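Long-range contacts in 6-pyruvoyl tetrahydrobiopterin synthase (Plasmodium vivax, PDB 3LX3), which belongs to the 6-pyruvoyl tetrahydropterin synthase family and, in a six-chain assembly, binds zinc and 2-amino-1,5-dihydropteridine-4,6-dione: residues A[30-35]-A[50-55]; A[54-59]-A[162-167]; A[86-91]-A[123-128]; A[76-81]-A[143-148]. All coordinates share one frame; numbering follows the deposited sequence. Where two conformers were deposited one is given.

Overall arrangement
From the N terminus, contact 1 closes the shortest loop, pairing strand 20-40 with strand 48-61. Farther along that second strand contact 2 begins, sharing Val54 and Ser55 with contact 1, and its loop runs on to strand 161-167, so three neighbours of the antiparallel sheet are joined edge to edge. Inside this long loop lies contact 4, where helix 71-85 meets helix 134-149, and nested within contact 4 is contact 3, the parallel pairing of strands 89-92 and 124-127. Val78 and Leu145 of contact 4 pack against contact 2, and Phe30 of contact 1 also rests on Val78. Contact 3 touches contact 1 through Asn33, bonded to Asp86 and His87.

Contact 1 (A[30-35]-A[50-55]); sequences FSFNCA and HNYNVS. With ZN (zinc ion), chain B.
The Phe32 ring carries CB of Tyr52 over one face, almost centrally, in a CH-pi contact 3.4 Å from CB to the Phe32 ring centroid. At its edge, in plane, stand SG of Cys34 and CG2 of Val54, the latter 3.4 Å from Phe32 CE2. Phe32 reaches this place because CG sits between the backbone N and carbonyl carbon (chi1 46°). The Tyr52 ring is nearly parallel to it, at 7°, but slid aside with little overlap; Tyr52 has CB of His50 off-centre over one face and O of Phe32 at its edge. The backbones are antiparallel, Phe32 N and Tyr52 O lying 3.0 Å apart and Tyr52 N and Phe32 O 2.9 Å, while Cys34 and His50 form the next hydrogen-bonded pair. On the other face of the sheet OD1 of Asn33 and OD1 of Asn51 lie 3.2 Å apart, two acceptors without a bond between them. His50 NE2 binds the zinc ion at 2.1 Å, together with His36, His48 and two waters. His50 ND1 and Asn51 OD1 bond reciprocally across the subunit interface; each imidazole is thus held at both nitrogens, consistent with a ring orientation set partly by the second subunit.

Contact 2 (A[54-59]-A[162-167]); sequences VSLRLR and MEVTVS
Arg57 and Glu163 project side by side and in the same direction from one face of the sheet, and NE of Arg57 forms a salt bridge to OE2 of Glu163 at 3.1 Å. Their guanidinium and carboxylate planes are inclined by 32°, and the same OE2 of Glu163 also lies 3.4 Å from Arg57 CD, so the acid runs along the arginine stem. A bend in the arginine at chi3 (-34°) brings NE to the acid. OE1 of Glu163 is hydrogen-bonded to the hydroxyl of Tyr161, so both carboxylate oxygens have a partner. Farther along this face, OG of Ser55 touches CB of Thr165 at 3.3 Å, whereas Thr165 OG1 is hydrogen-bonded to OG1 of Thr175.

On the reverse face Leu58 and Met162 also run alongside one another, CB of Leu58 resting 3.8 Å from SD of Met162. The methionine is curled at chi2 and chi3, and this turns its CE toward Leu56, whose CD1 lies 3.8 Å away.

Between the two faces Arg57 and Glu163 exchange a pair of backbone bonds, the one from Arg57 N to Glu163 O almost straight at 175°, and Ser55 and Thr165 form the second such pair. The apolar face is covered by both helices: Leu56 lies on Val78 of helix 71-85 and Val164 on Leu145 of helix 134-149, while strands 20-40 and 172-179 flank the pair.

Contact 3 (A[86-91]-A[123-128]); sequences DHHFIL and DCVQIP
Asp123 opens the pairing through its carbonyl O, which accepts the backbone N of Phe89 at 2.8 Å and lies near the edge of the His88 ring. Its carboxylate turns to the second subunit, bonding to Tyr117 and forming a salt bridge with Arg44 there. Cys124 sets its SG 4.0 Å from CD2 of Phe89, an oblique sulfur-aromatic contact, and its CA approaches Phe89 O as a CH donor.

Val125 is the centre of the exchange: its N bonds to Phe89 O at 2.9 Å, and its O receives the N of Leu91 at 2.9 Å. Val125 thus bonds to the two residues that flank Ile90, its partner in the register, as a parallel bridge requires, and strands 89-92 and 124-127 form a small two-stranded parallel sheet. In sequence this sheet lies between the two helices of the T-fold (tunnelling fold) that the family shares, and Ala35 of strand 20-40 bonds to the backbones of His88 and Ile90. In one of the two conformers modelled for Val125, and on that evidence alone, CG1 sits over a face of the His88 imidazole, 3.4 Å from its centroid and 16° off the normal. Independently, a hydrogen bond between ND1 of His88 and Leu85 O limits how the ring can turn.

Gln126 lies alongside Leu91, its CG 3.8 Å from Leu91 CD2. Ile127 then donates its N to Leu91 O at 3.0 Å, nearly straight at 176°, and places CG1 4.0 Å from CG2 of Ile90, while its side chain also touches Tyr140 of helix 134-149.

Contact 4 (A[76-81]-A[143-148]); sequences EKVRKV and NQLIEE
Leu145 drives one methyl, CD2, against the other helix, where it meets backbone and side chains together: Lys77 O at 3.6 Å from Leu145 CD2, Val81 CG2 at 3.7 Å from the same atom and Val78 CG2 at 3.9 Å. Both valines hold CG2 beside their backbone N, opposite the carbonyl carbon, and this branch is the one each offers to the leucine. CG2 of Val81 also covers the aliphatic part of Glu148, lying 3.9 Å from its CG.

The polar side of the contact is built round Glu148. Its chain folds back at chi2 (-81°), so that the carboxylate turns toward helix 71-85. Lys80, by contrast, is fully stretched from CG outward, with chi1 at -179°, and crosses the acid at about a right angle; its NZ forms a salt bridge with Glu148 OE1 at 3.0 Å, approaching on the syn side somewhat out of the carboxylate plane. Lys77 takes a kinked course, bent at chi2, and passes its CE close to Glu148 O. A water accepts from Lys77 NZ and donates to Glu148 OE1 at 2.6 Å from water to oxygen and also to Glu148 O. OE1 is thus gripped twice, by an ammonium group and by water, which would probably favour its charged form, while OE2 has a weak bond from Gln84.

The helix segments run at 130° to each other. Val78 also touches Phe30 and Val54, and the arrangement is that of two helices laid side by side on one face of an antiparallel sheet, as in the T-fold of this family.

Contact 1 (A[30-35]-A[50-55])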
# COMPACT_ATOMS: atom_id res chain seq x y z
N PHE A 30 -2.19 -8.71 -12.04
CA PHE A 30 -2.00 -8.34 -13.45
C PHE A 30 -0.49 -8.12 -13.56
O PHE A 30 0.01 -6.98 -13.79
CB PHE A 30 -2.72 -7.06 -13.84
CG PHE A 30 -4.18 -7.06 -13.56
CD1 PHE A 30 -4.85 -8.23 -13.25
CD2 PHE A 30 -4.88 -5.86 -13.61
CE1 PHE A 30 -6.19 -8.22 -12.98
CE2 PHE A 30 -6.23 -5.84 -13.33
CZ PHE A 30 -6.88 -7.03 -13.02
N SER A 31 0.21 -9.21 -13.38
CA SER A 31 1.66 -9.21 -13.28
C SER A 31 2.29 -10.16 -14.28
O SER A 31 1.70 -11.20 -14.63
CB SER A 31 2.11 -9.63 -11.87
OG SER A 31 1.64 -10.92 -11.54
N PHE A 32 3.49 -9.82 -14.71
CA PHE A 32 4.32 -10.74 -15.48
C PHE A 32 5.73 -10.64 -14.94
O PHE A 32 6.34 -9.58 -14.97
CB PHE A 32 4.25 -10.57 -17.02
CG PHE A 32 4.35 -9.16 -17.55
CD1 PHE A 32 5.52 -8.70 -18.16
CD2 PHE A 32 3.25 -8.29 -17.53
CE1 PHE A 32 5.57 -7.43 -18.73
CE2 PHE A 32 3.35 -7.03 -18.03
CZ PHE A 32 4.50 -6.60 -18.63
N ASN A 33 6.21 -11.75 -14.39
CA ASN A 33 7.49 -11.79 -13.77
C ASN A 33 8.50 -12.32 -14.77
O ASN A 33 8.45 -13.48 -15.17
CB ASN A 33 7.39 -12.70 -12.56
CG ASN A 33 6.36 -12.20 -11.52
OD1 ASN A 33 5.82 -11.08 -11.60
ND2 ASN A 33 6.02 -13.08 -10.59
N CYS A 34 9.34 -11.40 -15.26
CA CYS A 34 10.12 -11.62 -16.46
C CYS A 34 11.56 -11.17 -16.30
O CYS A 34 11.87 -10.26 -15.49
CB CYS A 34 9.53 -10.86 -17.66
SG CYS A 34 7.96 -11.55 -18.21
N ALA A 35 12.43 -11.77 -17.11
CA ALA A 35 13.79 -11.33 -17.25
C ALA A 35 13.92 -10.43 -18.49
O ALA A 35 13.17 -10.58 -19.46
CB ALA A 35 14.72 -12.54 -17.38
N HIS A 50 12.13 -8.35 -13.25
CA HIS A 50 11.11 -7.55 -12.58
C HIS A 50 9.81 -8.33 -12.44
O HIS A 50 9.49 -9.18 -13.25
CB HIS A 50 10.78 -6.34 -13.43
CG HIS A 50 11.95 -5.44 -13.69
ND1 HIS A 50 12.58 -4.73 -12.69
CD2 HIS A 50 12.61 -5.16 -14.83
CE1 HIS A 50 13.58 -4.05 -13.22
NE2 HIS A 50 13.62 -4.28 -14.52
N ASN A 51 9.03 -7.94 -11.43
CA ASN A 51 7.63 -8.22 -11.37
C ASN A 51 6.93 -7.07 -12.05
O ASN A 51 6.62 -6.06 -11.43
CB ASN A 51 7.18 -8.30 -9.92
CG ASN A 51 7.91 -9.33 -9.11
OD1 ASN A 51 8.17 -10.43 -9.58
ND2 ASN A 51 8.28 -8.96 -7.87
N TYR A 52 6.71 -7.17 -13.36
CA TYR A 52 6.00 -6.12 -14.06
C TYR A 52 4.54 -6.12 -13.67
O TYR A 52 3.95 -7.18 -13.45
CB TYR A 52 6.08 -6.33 -15.56
CG TYR A 52 7.42 -6.06 -16.23
CD1 TYR A 52 7.74 -4.81 -16.71
CD2 TYR A 52 8.38 -7.05 -16.38
CE1 TYR A 52 8.94 -4.54 -17.40
CE2 TYR A 52 9.58 -6.79 -17.01
CZ TYR A 52 9.88 -5.55 -17.50
OH TYR A 52 11.10 -5.37 -18.12
N ASN A 53 3.94 -4.95 -13.61
CA ASN A 53 2.52 -4.83 -13.30
C ASN A 53 1.81 -3.95 -14.34
O ASN A 53 2.39 -3.00 -14.84
CB ASN A 53 2.38 -4.17 -11.94
CG ASN A 53 0.98 -4.18 -11.47
OD1 ASN A 53 0.28 -3.16 -11.57
ND2 ASN A 53 0.52 -5.33 -11.06
N VAL A 54 0.56 -4.29 -14.67
CA VAL A 54 -0.23 -3.63 -15.70
C VAL A 54 -1.52 -3.18 -15.08
O VAL A 54 -2.20 -3.97 -14.43
CB VAL A 54 -0.64 -4.63 -16.84
CG1 VAL A 54 -1.64 -3.98 -17.81
CG2 VAL A 54 0.55 -5.10 -17.55
N SER A 55 -1.89 -1.93 -15.35
CA SER A 55 -3.25 -1.49 -15.10
C SER A 55 -3.89 -1.00 -16.38
O SER A 55 -3.23 -0.54 -17.29
CB SER A 55 -3.32 -0.43 -14.03
OG SER A 55 -2.70 0.74 -14.46
ZN ZN B . 14.98 -3.49 -15.90
O HOH W 1 16.07 -2.19 -17.06
O HOH W 2 15.52 -2.00 -14.40

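Contact 2 (A[54-59]-A[162-167])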
# COMPACT_ATOMS: atom_id res chain seq x y z
N VAL A 54 0.56 -4.29 -14.67
CA VAL A 54 -0.23 -3.63 -15.70
C VAL A 54 -1.52 -3.18 -15.08
O VAL A 54 -2.20 -3.97 -14.43
CB VAL A 54 -0.64 -4.63 -16.84
CG1 VAL A 54 -1.64 -3.98 -17.81
CG2 VAL A 54 0.55 -5.10 -17.55
N SER A 55 -1.89 -1.93 -15.35
CA SER A 55 -3.25 -1.49 -15.10
C SER A 55 -3.89 -1.00 -16.38
O SER A 55 -3.23 -0.54 -17.29
CB SER A 55 -3.32 -0.43 -14.03
OG SER A 55 -2.70 0.74 -14.46
N LEU A 56 -5.22 -1.08 -16.43
CA LEU A 56 -5.99 -0.62 -17.58
C LEU A 56 -7.03 0.38 -17.13
O LEU A 56 -7.76 0.14 -16.16
CB LEU A 56 -6.70 -1.82 -18.25
CG LEU A 56 -7.74 -1.52 -19.32
CD1 LEU A 56 -7.09 -0.94 -20.57
CD2 LEU A 56 -8.50 -2.82 -19.65
N ARG A 57 -7.07 1.50 -17.86
CA ARG A 57 -8.07 2.55 -17.68
C ARG A 57 -8.80 2.73 -19.01
O ARG A 57 -8.19 2.68 -20.08
CB ARG A 57 -7.38 3.83 -17.27
CG ARG A 57 -8.24 5.06 -17.04
CD ARG A 57 -7.35 6.18 -16.42
NE ARG A 57 -6.31 5.63 -15.51
CZ ARG A 57 -6.10 5.96 -14.23
NH1 ARG A 57 -6.82 6.88 -13.61
NH2 ARG A 57 -5.12 5.36 -13.56
N LEU A 58 -10.09 2.98 -18.92
CA LEU A 58 -10.86 3.26 -20.13
C LEU A 58 -11.98 4.23 -19.82
O LEU A 58 -12.30 4.45 -18.65
CB LEU A 58 -11.38 1.98 -20.77
CG LEU A 58 -12.29 1.02 -19.98
CD1 LEU A 58 -13.71 1.56 -19.85
CD2 LEU A 58 -12.32 -0.34 -20.67
N ARG A 59 -12.56 4.83 -20.86
CA ARG A 59 -13.68 5.77 -20.73
C ARG A 59 -14.78 5.40 -21.71
O ARG A 59 -14.50 5.01 -22.87
CB ARG A 59 -13.24 7.20 -21.01
CG ARG A 59 -12.17 7.71 -20.05
CD ARG A 59 -11.56 8.98 -20.49
NE ARG A 59 -10.43 9.34 -19.64
CZ ARG A 59 -9.41 10.08 -20.04
NH1 ARG A 59 -9.37 10.55 -21.28
NH2 ARG A 59 -8.43 10.35 -19.19
N MET A 162 -8.69 3.97 -24.35
CA MET A 162 -8.05 2.82 -23.70
C MET A 162 -6.65 3.27 -23.31
O MET A 162 -5.98 3.93 -24.10
CB MET A 162 -7.95 1.64 -24.67
CG MET A 162 -9.33 1.04 -25.00
SD MET A 162 -9.92 0.01 -23.69
CE MET A 162 -8.85 -1.39 -23.90
N GLU A 163 -6.26 2.92 -22.09
CA GLU A 163 -4.97 3.38 -21.54
C GLU A 163 -4.37 2.31 -20.65
O GLU A 163 -5.02 1.78 -19.75
CB GLU A 163 -5.19 4.67 -20.75
CG GLU A 163 -3.98 5.19 -19.99
CD GLU A 163 -4.38 6.23 -18.95
OE1 GLU A 163 -4.76 7.34 -19.35
OE2 GLU A 163 -4.23 5.93 -17.76
N VAL A 164 -3.11 1.97 -20.92
CA VAL A 164 -2.36 1.02 -20.14
C VAL A 164 -1.20 1.69 -19.42
O VAL A 164 -0.49 2.54 -19.99
CB VAL A 164 -1.80 -0.10 -21.08
CG1 VAL A 164 -0.62 -0.83 -20.53
CG2 VAL A 164 -2.95 -1.07 -21.47
N THR A 165 -1.02 1.31 -18.15
CA THR A 165 0.15 1.66 -17.35
C THR A 165 0.90 0.38 -17.07
O THR A 165 0.33 -0.58 -16.58
CB THR A 165 -0.25 2.38 -16.05
OG1 THR A 165 -0.97 3.58 -16.40
CG2 THR A 165 1.00 2.72 -15.25
N VAL A 166 2.19 0.38 -17.39
CA VAL A 166 3.10 -0.74 -17.05
C VAL A 166 4.17 -0.19 -16.12
O VAL A 166 4.73 0.90 -16.31
CB VAL A 166 3.75 -1.33 -18.31
CG1 VAL A 166 4.83 -2.38 -17.89
CG2 VAL A 166 2.72 -1.93 -19.24
N SER A 167 4.45 -0.96 -15.08
CA SER A 167 5.61 -0.64 -14.22
C SER A 167 6.61 -1.77 -14.20
O SER A 167 6.20 -2.93 -14.12
CB SER A 167 5.12 -0.32 -12.84
OG SER A 167 4.52 -1.39 -12.18

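Contact 3 (A[86-91]-A[123-128])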
# COMPACT_ATOMS: atom_id res chain seq x y z
N ASP A 86 4.33 -13.68 -18.72
CA ASP A 86 4.84 -14.11 -17.43
C ASP A 86 5.78 -15.30 -17.52
O ASP A 86 5.53 -16.26 -18.27
CB ASP A 86 3.65 -14.49 -16.55
CG ASP A 86 4.05 -14.89 -15.14
OD1 ASP A 86 3.65 -16.01 -14.70
OD2 ASP A 86 4.77 -14.16 -14.44
N HIS A 87 6.85 -15.24 -16.72
CA HIS A 87 7.77 -16.37 -16.53
C HIS A 87 8.60 -16.64 -17.77
O HIS A 87 8.88 -17.75 -18.12
CB HIS A 87 7.11 -17.67 -16.06
CG HIS A 87 7.31 -17.90 -14.61
ND1 HIS A 87 8.04 -18.95 -14.11
CD2 HIS A 87 6.92 -17.16 -13.55
CE1 HIS A 87 8.05 -18.87 -12.79
NE2 HIS A 87 7.38 -17.80 -12.43
N HIS A 88 9.04 -15.59 -18.42
CA HIS A 88 9.96 -15.68 -19.55
C HIS A 88 10.95 -14.55 -19.58
O HIS A 88 10.81 -13.52 -18.89
CB HIS A 88 9.18 -15.54 -20.89
CG HIS A 88 8.21 -16.62 -21.14
ND1 HIS A 88 6.89 -16.51 -20.79
CD2 HIS A 88 8.36 -17.83 -21.72
CE1 HIS A 88 6.25 -17.61 -21.15
NE2 HIS A 88 7.12 -18.43 -21.72
N PHE A 89 11.95 -14.70 -20.44
CA PHE A 89 12.80 -13.63 -20.88
C PHE A 89 12.10 -12.86 -22.01
O PHE A 89 11.67 -13.49 -23.00
CB PHE A 89 14.18 -14.13 -21.35
CG PHE A 89 15.05 -13.06 -21.94
CD1 PHE A 89 15.80 -12.24 -21.15
CD2 PHE A 89 15.16 -12.90 -23.33
CE1 PHE A 89 16.59 -11.29 -21.67
CE2 PHE A 89 15.96 -11.94 -23.87
CZ PHE A 89 16.67 -11.12 -23.06
N ILE A 90 12.00 -11.53 -21.90
CA ILE A 90 11.40 -10.71 -22.93
C ILE A 90 12.42 -10.39 -24.00
O ILE A 90 13.41 -9.70 -23.75
CB ILE A 90 10.83 -9.42 -22.34
CG1 ILE A 90 9.69 -9.76 -21.36
CG2 ILE A 90 10.34 -8.50 -23.46
CD1 ILE A 90 9.26 -8.55 -20.53
N LEU A 91 12.19 -10.91 -25.21
CA LEU A 91 13.15 -10.80 -26.31
C LEU A 91 12.62 -9.77 -27.31
O LEU A 91 11.64 -10.04 -28.00
CB LEU A 91 13.38 -12.16 -26.97
CG LEU A 91 14.43 -12.26 -28.06
CD1 LEU A 91 15.74 -11.79 -27.62
CD2 LEU A 91 14.48 -13.75 -28.54
N ASP A 123 11.97 -20.46 -23.28
CA ASP A 123 12.09 -19.58 -22.11
C ASP A 123 11.88 -18.12 -22.51
O ASP A 123 11.84 -17.25 -21.65
CB ASP A 123 13.48 -19.68 -21.46
CG ASP A 123 13.67 -20.92 -20.64
OD1 ASP A 123 13.29 -22.06 -21.08
OD2 ASP A 123 14.28 -20.83 -19.53
N CYS A 124 11.79 -17.84 -23.80
CA CYS A 124 11.70 -16.48 -24.30
C CYS A 124 10.32 -16.20 -24.90
O CYS A 124 9.68 -17.12 -25.46
CB CYS A 124 12.72 -16.24 -25.39
SG CYS A 124 14.45 -16.52 -24.90
N VAL A 125 9.91 -14.94 -24.78
CA VAL A 125 8.76 -14.45 -25.50
C VAL A 125 9.26 -13.41 -26.47
O VAL A 125 9.86 -12.40 -26.05
CB VAL A 125 7.63 -14.00 -24.57
CG1 VAL A 125 7.01 -15.25 -23.90
CG2 VAL A 125 8.09 -12.98 -23.52
N GLN A 126 9.06 -13.69 -27.76
CA GLN A 126 9.50 -12.80 -28.81
C GLN A 126 8.41 -11.76 -29.03
O GLN A 126 7.28 -12.07 -29.48
CB GLN A 126 9.77 -13.53 -30.13
CG GLN A 126 11.11 -14.22 -30.18
CD GLN A 126 11.50 -14.50 -31.60
OE1 GLN A 126 10.84 -15.30 -32.27
NE2 GLN A 126 12.54 -13.83 -32.08
N ILE A 127 8.74 -10.52 -28.70
CA ILE A 127 7.80 -9.40 -28.72
C ILE A 127 8.23 -8.39 -29.79
O ILE A 127 9.43 -8.08 -29.89
CB ILE A 127 7.82 -8.69 -27.31
CG1 ILE A 127 7.60 -9.70 -26.16
CG2 ILE A 127 6.83 -7.53 -27.30
CD1 ILE A 127 6.27 -10.42 -26.33
N PRO A 128 7.29 -7.88 -30.62
CA PRO A 128 7.62 -6.99 -31.75
C PRO A 128 7.90 -5.55 -31.31
O PRO A 128 7.19 -4.59 -31.65
CB PRO A 128 6.40 -7.12 -32.65
CG PRO A 128 5.28 -7.42 -31.71
CD PRO A 128 5.89 -8.34 -30.68

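Contact 4 (A[76-81]-A[143-148])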
# COMPACT_ATOMS: atom_id res chain seq x y z
N GLU A 76 -10.37 -10.42 -17.00
CA GLU A 76 -10.08 -11.69 -17.68
C GLU A 76 -9.06 -11.47 -18.78
O GLU A 76 -8.08 -12.20 -18.88
CB GLU A 76 -11.36 -12.30 -18.26
CG GLU A 76 -11.15 -13.57 -19.05
CD GLU A 76 -12.45 -14.07 -19.65
OE1 GLU A 76 -13.48 -14.03 -18.95
OE2 GLU A 76 -12.42 -14.49 -20.83
N LYS A 77 -9.29 -10.42 -19.58
CA LYS A 77 -8.43 -10.14 -20.72
C LYS A 77 -7.07 -9.59 -20.31
O LYS A 77 -6.05 -10.00 -20.90
CB LYS A 77 -9.10 -9.22 -21.72
CG LYS A 77 -10.39 -9.80 -22.29
CD LYS A 77 -10.23 -11.19 -22.90
CE LYS A 77 -11.56 -11.69 -23.45
NZ LYS A 77 -11.40 -13.11 -23.84
N VAL A 78 -7.00 -8.72 -19.28
CA VAL A 78 -5.68 -8.29 -18.76
C VAL A 78 -4.88 -9.50 -18.22
O VAL A 78 -3.70 -9.64 -18.50
CB VAL A 78 -5.79 -7.19 -17.68
CG1 VAL A 78 -4.40 -6.88 -17.06
CG2 VAL A 78 -6.46 -5.90 -18.28
N ARG A 79 -5.53 -10.38 -17.46
CA ARG A 79 -4.84 -11.56 -16.94
C ARG A 79 -4.32 -12.42 -18.09
O ARG A 79 -3.21 -12.93 -18.02
CB ARG A 79 -5.74 -12.40 -16.03
CG ARG A 79 -6.11 -11.75 -14.69
CD ARG A 79 -6.99 -12.67 -13.81
NE ARG A 79 -7.73 -13.71 -14.55
CZ ARG A 79 -9.06 -13.79 -14.73
NH1 ARG A 79 -9.92 -12.88 -14.24
NH2 ARG A 79 -9.53 -14.82 -15.44
N LYS A 80 -5.12 -12.61 -19.13
CA LYS A 80 -4.72 -13.42 -20.28
C LYS A 80 -3.44 -12.87 -20.94
O LYS A 80 -2.48 -13.63 -21.21
CB LYS A 80 -5.86 -13.47 -21.31
CG LYS A 80 -5.52 -14.33 -22.52
CD LYS A 80 -6.70 -14.45 -23.48
CE LYS A 80 -6.37 -15.47 -24.56
NZ LYS A 80 -7.28 -15.38 -25.73
N VAL A 81 -3.41 -11.57 -21.20
CA VAL A 81 -2.23 -10.92 -21.83
C VAL A 81 -1.04 -11.04 -20.92
O VAL A 81 0.04 -11.45 -21.35
CB VAL A 81 -2.50 -9.46 -22.20
CG1 VAL A 81 -1.24 -8.75 -22.69
CG2 VAL A 81 -3.57 -9.41 -23.26
N ASN A 143 -1.91 -2.61 -27.44
CA ASN A 143 -2.38 -3.17 -28.69
C ASN A 143 -2.97 -4.57 -28.50
O ASN A 143 -4.05 -4.89 -29.02
CB ASN A 143 -1.24 -3.23 -29.71
CG ASN A 143 -1.72 -3.62 -31.08
OD1 ASN A 143 -2.43 -2.87 -31.73
ND2 ASN A 143 -1.33 -4.81 -31.53
N GLN A 144 -2.30 -5.39 -27.72
CA GLN A 144 -2.77 -6.76 -27.45
C GLN A 144 -4.09 -6.75 -26.71
O GLN A 144 -4.97 -7.58 -26.99
CB GLN A 144 -1.75 -7.56 -26.65
CG GLN A 144 -0.51 -7.95 -27.40
CD GLN A 144 -0.79 -8.79 -28.64
OE1 GLN A 144 -0.54 -8.36 -29.76
NE2 GLN A 144 -1.38 -9.93 -28.42
N LEU A 145 -4.25 -5.82 -25.78
CA LEU A 145 -5.50 -5.75 -25.00
C LEU A 145 -6.69 -5.34 -25.83
O LEU A 145 -7.81 -5.87 -25.66
CB LEU A 145 -5.36 -4.81 -23.79
CG LEU A 145 -4.72 -5.40 -22.55
CD1 LEU A 145 -4.53 -4.31 -21.48
CD2 LEU A 145 -5.63 -6.57 -22.02
N ILE A 146 -6.49 -4.39 -26.72
CA ILE A 146 -7.57 -3.97 -27.58
C ILE A 146 -7.97 -5.15 -28.47
O ILE A 146 -9.15 -5.39 -28.67
CB ILE A 146 -7.18 -2.70 -28.38
CG1 ILE A 146 -7.14 -1.50 -27.43
CG2 ILE A 146 -8.14 -2.49 -29.56
CD1 ILE A 146 -6.38 -0.34 -27.99
N GLU A 147 -6.99 -5.91 -28.97
CA GLU A 147 -7.29 -7.10 -29.78
C GLU A 147 -8.05 -8.17 -28.99
O GLU A 147 -9.00 -8.77 -29.50
CB GLU A 147 -6.01 -7.71 -30.37
CG GLU A 147 -5.35 -6.89 -31.47
CD GLU A 147 -4.33 -7.70 -32.30
OE1 GLU A 147 -4.53 -8.92 -32.49
OE2 GLU A 147 -3.34 -7.09 -32.77
N GLU A 148 -7.63 -8.40 -27.76
CA GLU A 148 -8.22 -9.46 -26.92
C GLU A 148 -9.61 -9.13 -26.43
O GLU A 148 -10.47 -10.03 -26.38
CB GLU A 148 -7.33 -9.77 -25.72
CG GLU A 148 -6.01 -10.42 -26.10
CD GLU A 148 -6.11 -11.92 -26.35
OE1 GLU A 148 -7.22 -12.48 -26.28
OE2 GLU A 148 -5.03 -12.52 -26.59
O HOH W 3 -9.84 -12.71 -26.03